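Local coordinates for protein transcriptional regulator, putative (Vibrio cholerae O1 biovar eltor str. N16961, PDB 3BJN) that probably binds DNA and represses allantoin and glyoxylate utilization operons as an IclR-type transcription regulator, of which this chain is the C-terminal domain, at residues A[81-84]-A[85-89]; A[151-154]-A[155-159]. All blocks are in the same frame, centred on the assembly; numbering follows the deposited sequence.

Interaction 1: A[81-84]-A[85-89]; sequences RCEK and ILRYF
Residues 81-84 and 85-88 form the last turns of one helix, joined by successive i to i+4 bonds in which the amides of I85, L86, R87 and Y88 reach the carbonyls of R81, C82, E83 and K84. The straightest of these runs from L86 N to C82 O at 3.0 Å, with 168° at the hydrogen. F89 is the first residue to leave helical geometry, although its amide N still bonds to I85 O at 3.2 Å.

On the outward face E83 and R87 run side by side and point the same way. In both, CG lies beside the backbone N and anti to the carbonyl carbon (chi1 -65° in E83), and the extended chains then travel together. The guanidinium NH1 of R87 lies 3.7 Å from E83 CB and 4.1 Å from E83 OE1. The opposite charges are thus near one another without closing a salt bridge, and the carboxylate and guanidinium planes are turned 67° apart; any electrostatic gain is probably modest. Long, flexible polar chains suit the partly exposed surface here, and K84 on the solvent side is exposed too.

The inward face is apolar. C82 SG touches L86 CD1 at 4.1 Å, one turn on, and the small thiol beside a branched leucine suits a buried surface. Here L74 of helix 67-76 meets C82, I85 and L86, while F102 of helix 96-108 covers C82 and L86. I85 turns its CG1 branch back along the preceding turn, 3.5 Å from R81 O. At the end of the helix the ring of Y88 stacks on that of Y38. This division into polar and apolar faces marks an amphipathic helix, here the short helix 79-88 of the IclR C-terminal domain, packed against its two helical neighbours in sequence.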
loop_
_atom_site.group_PDB
_atom_site.type_symbol
_atom_site.label_atom_id
_atom_site.label_comp_id
_atom_site.label_asym_id
_atom_site.label_seq_id
_atom_site.Cartn_x
_atom_site.Cartn_y
_atom_site.Cartn_z
ATOM N N ARG A 81 -6.342 -3.301 16.748
ATOM C CA ARG A 81 -5.200 -3.886 16.062
ATOM C C ARG A 81 -4.214 -2.767 15.718
ATOM O O ARG A 81 -3.020 -2.841 16.034
ATOM C CB ARG A 81 -5.672 -4.599 14.794
ATOM C CG ARG A 81 -4.610 -5.427 14.090
ATOM C CD ARG A 81 -5.141 -6.025 12.765
ATOM N NE ARG A 81 -4.091 -6.761 12.055
ATOM C CZ ARG A 81 -4.239 -7.450 10.922
ATOM N NH1 ARG A 81 -5.420 -7.541 10.301
ATOM N NH2 ARG A 81 -3.183 -8.069 10.403
ATOM N N CYS A 82 -4.736 -1.729 15.068
ATOM C CA CYS A 82 -3.951 -0.561 14.693
ATOM C C CYS A 82 -3.217 0.031 15.923
ATOM O O CYS A 82 -2.028 0.339 15.851
ATOM C CB CYS A 82 -4.843 0.493 14.020
ATOM S SG CYS A 82 -4.031 2.089 13.817
ATOM N N GLU A 83 -3.920 0.141 17.050
ATOM C CA GLU A 83 -3.324 0.696 18.271
ATOM C C GLU A 83 -2.147 -0.138 18.782
ATOM O O GLU A 83 -1.092 0.417 19.150
ATOM C CB GLU A 83 -4.394 0.892 19.363
ATOM C CG GLU A 83 -5.432 1.935 18.949
ATOM C CD GLU A 83 -6.701 1.871 19.795
ATOM O OE1 GLU A 83 -6.775 1.053 20.746
ATOM O OE2 GLU A 83 -7.625 2.650 19.505
ATOM N N LYS A 84 -2.298 -1.462 18.767
ATOM C CA LYS A 84 -1.232 -2.378 19.211
ATOM C C LYS A 84 0.025 -2.201 18.375
ATOM O O LYS A 84 1.162 -2.230 18.886
ATOM C CB LYS A 84 -1.691 -3.843 19.101
ATOM C CG LYS A 84 -2.662 -4.295 20.167
ATOM C CD LYS A 84 -2.973 -5.760 19.949
ATOM C CE LYS A 84 -3.911 -6.272 21.015
ATOM N NZ LYS A 84 -4.413 -7.613 20.627
ATOM N N ILE A 85 -0.174 -2.035 17.069
ATOM C CA ILE A 85 0.943 -1.914 16.167
ATOM C C ILE A 85 1.654 -0.581 16.403
ATOM O O ILE A 85 2.856 -0.539 16.566
ATOM C CB ILE A 85 0.483 -2.053 14.683
ATOM C CG1 ILE A 85 0.017 -3.491 14.446
ATOM C CG2 ILE A 85 1.614 -1.712 13.743
ATOM C CD1 ILE A 85 -0.761 -3.685 13.132
ATOM N N LEU A 86 0.897 0.509 16.452
ATOM C CA LEU A 86 1.519 1.833 16.601
ATOM C C LEU A 86 2.245 1.899 17.958
ATOM O O LEU A 86 3.343 2.466 18.044
ATOM C CB LEU A 86 0.475 2.943 16.483
ATOM C CG LEU A 86 0.023 3.227 15.039
ATOM C CD1 LEU A 86 -0.895 4.428 15.052
ATOM C CD2 LEU A 86 1.194 3.474 14.125
ATOM N N ARG A 87 1.628 1.335 19.006
ATOM C CA ARG A 87 2.278 1.351 20.338
ATOM C C ARG A 87 3.595 0.555 20.349
ATOM O O ARG A 87 4.586 0.917 21.022
ATOM C CB ARG A 87 1.333 0.890 21.453
ATOM C CG ARG A 87 0.172 1.881 21.666
ATOM C CD ARG A 87 -0.487 1.809 23.020
ATOM N NE ARG A 87 -1.325 3.003 23.210
ATOM C CZ ARG A 87 -2.646 3.040 23.044
ATOM N NH1 ARG A 87 -3.316 1.941 22.692
ATOM N NH2 ARG A 87 -3.298 4.185 23.228
ATOM N N TYR A 88 3.619 -0.559 19.631
ATOM C CA TYR A 88 4.871 -1.300 19.518
ATOM C C TYR A 88 5.979 -0.433 18.928
ATOM O O TYR A 88 7.103 -0.464 19.385
ATOM C CB TYR A 88 4.661 -2.510 18.629
ATOM C CG TYR A 88 5.935 -3.229 18.294
ATOM C CD1 TYR A 88 6.670 -3.877 19.295
ATOM C CD2 TYR A 88 6.415 -3.279 16.985
ATOM C CE1 TYR A 88 7.853 -4.588 18.991
ATOM C CE2 TYR A 88 7.599 -3.971 16.663
ATOM C CZ TYR A 88 8.306 -4.627 17.686
ATOM O OH TYR A 88 9.470 -5.311 17.347
ATOM N N PHE A 89 5.647 0.367 17.915
ATOM C CA PHE A 89 6.646 1.214 17.286
ATOM C C PHE A 89 6.846 2.548 18.012
ATOM O O PHE A 89 7.520 3.441 17.487
ATOM C CB PHE A 89 6.257 1.449 15.831
ATOM C CG PHE A 89 6.436 0.236 14.968
ATOM C CD1 PHE A 89 7.700 -0.377 14.843
ATOM C CD2 PHE A 89 5.340 -0.325 14.292
ATOM C CE1 PHE A 89 7.874 -1.533 14.058
ATOM C CE2 PHE A 89 5.523 -1.466 13.468
ATOM C CZ PHE A 89 6.776 -2.075 13.370
#

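Interaction 2: A[151-154]-A[155-159]; sequences KQRI and ILHVL
H157 NE2 and R153 NE, one turn apart, share a water: it lies 2.8 Å from the histidine nitrogen, in the ring plane, and 3.0 Å from R153 NE, which donates a weak bond. R153 reaches it because CG stands opposite the backbone N (chi1 170°) and the chain stays extended. Its CG also passes 3.8 Å from H157 CD2. The polar ends have further partners: R153 NH1 bonds to Q25 O and NH2 to N150 OD1, while H157 ND1 bonds to Q160 OE1. Both planar groups are thereby held in orientation.

The four bonds between the turns are all i to i+4, I155 N to K151 O being nearly straight at 175°, though the helix is kinked where the N of Q152 and of R153 lack bonds to the turn before. Q152 bends at chi2 (78°), laying its amide against L156, with NE2 3.8 Å from CD1; both residues are exposed. K151 lends the aliphatic part of its chain, CG lying 3.9 Å from I155 CD1. On the buried side the beta-branched I154 and V158 meet through their CG2 methyls at 3.9 Å. These pack on I124, A126 and V140 of strands 121-130 and 133-143, while H157 faces L22, Q25 and T26 of helix 12-26.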
loop_
_atom_site.group_PDB
_atom_site.type_symbol
_atom_site.label_atom_id
_atom_site.label_comp_id
_atom_site.label_asym_id
_atom_site.label_seq_id
_atom_site.Cartn_x
_atom_site.Cartn_y
_atom_site.Cartn_z
ATOM N N LYS A 151 -0.188 12.323 -10.761
ATOM C CA LYS A 151 -0.769 11.939 -9.471
ATOM C C LYS A 151 -2.225 11.441 -9.559
ATOM O O LYS A 151 -2.548 10.340 -9.049
ATOM C CB LYS A 151 -0.630 13.107 -8.490
ATOM C CG LYS A 151 -0.940 12.696 -7.079
ATOM C CD LYS A 151 -0.741 13.866 -6.127
ATOM C CE LYS A 151 -1.166 13.476 -4.736
ATOM N NZ LYS A 151 -1.201 14.693 -3.864
ATOM N N GLN A 152 -3.098 12.214 -10.220
ATOM C CA GLN A 152 -4.509 11.832 -10.309
ATOM C C GLN A 152 -4.656 10.532 -11.110
ATOM O O GLN A 152 -5.471 9.670 -10.755
ATOM C CB GLN A 152 -5.335 12.966 -10.939
ATOM C CG GLN A 152 -6.799 12.591 -11.260
ATOM C CD GLN A 152 -7.731 12.574 -10.048
ATOM O OE1 GLN A 152 -7.313 12.336 -8.910
ATOM N NE2 GLN A 152 -9.019 12.808 -10.308
ATOM N N ARG A 153 -3.859 10.392 -12.167
ATOM C CA ARG A 153 -3.868 9.163 -12.963
ATOM C C ARG A 153 -3.521 7.945 -12.111
ATOM O O ARG A 153 -4.210 6.935 -12.152
ATOM C CB ARG A 153 -2.838 9.303 -14.093
ATOM C CG ARG A 153 -2.526 8.038 -14.885
ATOM C CD ARG A 153 -1.351 8.341 -15.789
ATOM N NE ARG A 153 -1.048 7.284 -16.767
ATOM C CZ ARG A 153 -0.019 7.337 -17.605
ATOM N NH1 ARG A 153 0.151 6.355 -18.491
ATOM N NH2 ARG A 153 0.826 8.366 -17.581
ATOM N N ILE A 154 -2.452 8.036 -11.340
ATOM C CA ILE A 154 -2.060 6.910 -10.479
ATOM C C ILE A 154 -3.106 6.619 -9.418
ATOM O O ILE A 154 -3.478 5.468 -9.215
ATOM C CB ILE A 154 -0.670 7.151 -9.887
ATOM C CG1 ILE A 154 0.349 7.172 -11.053
ATOM C CG2 ILE A 154 -0.341 6.055 -8.840
ATOM C CD1 ILE A 154 1.737 7.734 -10.638
ATOM N N ILE A 155 -3.586 7.667 -8.739
ATOM C CA ILE A 155 -4.670 7.473 -7.736
ATOM C C ILE A 155 -5.871 6.716 -8.345
ATOM O O ILE A 155 -6.321 5.714 -7.812
ATOM C CB ILE A 155 -5.096 8.844 -7.179
ATOM C CG1 ILE A 155 -3.967 9.432 -6.322
ATOM C CG2 ILE A 155 -6.460 8.744 -6.405
ATOM C CD1 ILE A 155 -4.179 10.914 -5.994
ATOM N N LEU A 156 -6.371 7.187 -9.489
ATOM C CA LEU A 156 -7.554 6.545 -10.079
ATOM C C LEU A 156 -7.263 5.079 -10.438
ATOM O O LEU A 156 -8.077 4.193 -10.154
ATOM C CB LEU A 156 -8.090 7.342 -11.272
ATOM C CG LEU A 156 -8.730 8.671 -10.841
ATOM C CD1 LEU A 156 -9.041 9.444 -12.106
ATOM C CD2 LEU A 156 -10.002 8.506 -9.965
ATOM N N HIS A 157 -6.099 4.797 -11.032
ATOM C CA HIS A 157 -5.803 3.430 -11.422
ATOM C C HIS A 157 -5.563 2.504 -10.214
ATOM O O HIS A 157 -5.935 1.322 -10.235
ATOM C CB HIS A 157 -4.591 3.386 -12.373
ATOM C CG HIS A 157 -4.901 3.813 -13.779
ATOM N ND1 HIS A 157 -5.990 3.336 -14.490
ATOM C CD2 HIS A 157 -4.233 4.645 -14.615
ATOM C CE1 HIS A 157 -5.980 3.882 -15.707
ATOM N NE2 HIS A 157 -4.903 4.641 -15.817
ATOM N N VAL A 158 -4.998 3.056 -9.149
ATOM C CA VAL A 158 -4.779 2.278 -7.914
ATOM C C VAL A 158 -6.119 1.948 -7.251
ATOM O O VAL A 158 -6.372 0.808 -6.864
ATOM C CB VAL A 158 -3.814 3.053 -6.975
ATOM C CG1 VAL A 158 -3.863 2.525 -5.519
ATOM C CG2 VAL A 158 -2.394 2.974 -7.525
ATOM N N LEU A 159 -7.002 2.947 -7.155
ATOM C CA LEU A 159 -8.354 2.698 -6.672
ATOM C C LEU A 159 -9.055 1.622 -7.526
ATOM O O LEU A 159 -9.685 0.707 -7.006
ATOM C CB LEU A 159 -9.144 4.005 -6.677
ATOM C CG LEU A 159 -8.797 4.994 -5.559
ATOM C CD1 LEU A 159 -9.316 6.389 -5.866
ATOM C CD2 LEU A 159 -9.345 4.467 -4.189
HETATM O O HOH W 1 -3.674 6.274 -17.683
#

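In the fold
Interactions 1 and 2 are both turns of amphipathic helices in the same IclR C-terminal domain, but they lie on opposite sides of its centre, 29 Å apart between centres and without touching. Residues 81-89 lie farther out and pack chiefly on other helices, where C82, I85 and L86 meet leucine and aromatic side chains. Residues 151-159 instead cover the antiparallel sheet, where branched aliphatic chains meet two adjacent strands. Each joins buried and exposed residues. Their polar faces differ: in interaction 1 the opposite charges only approach one another, whereas in interaction 2 an arginine and a histidine share a water and the arginine ties its helix to helix 12-26.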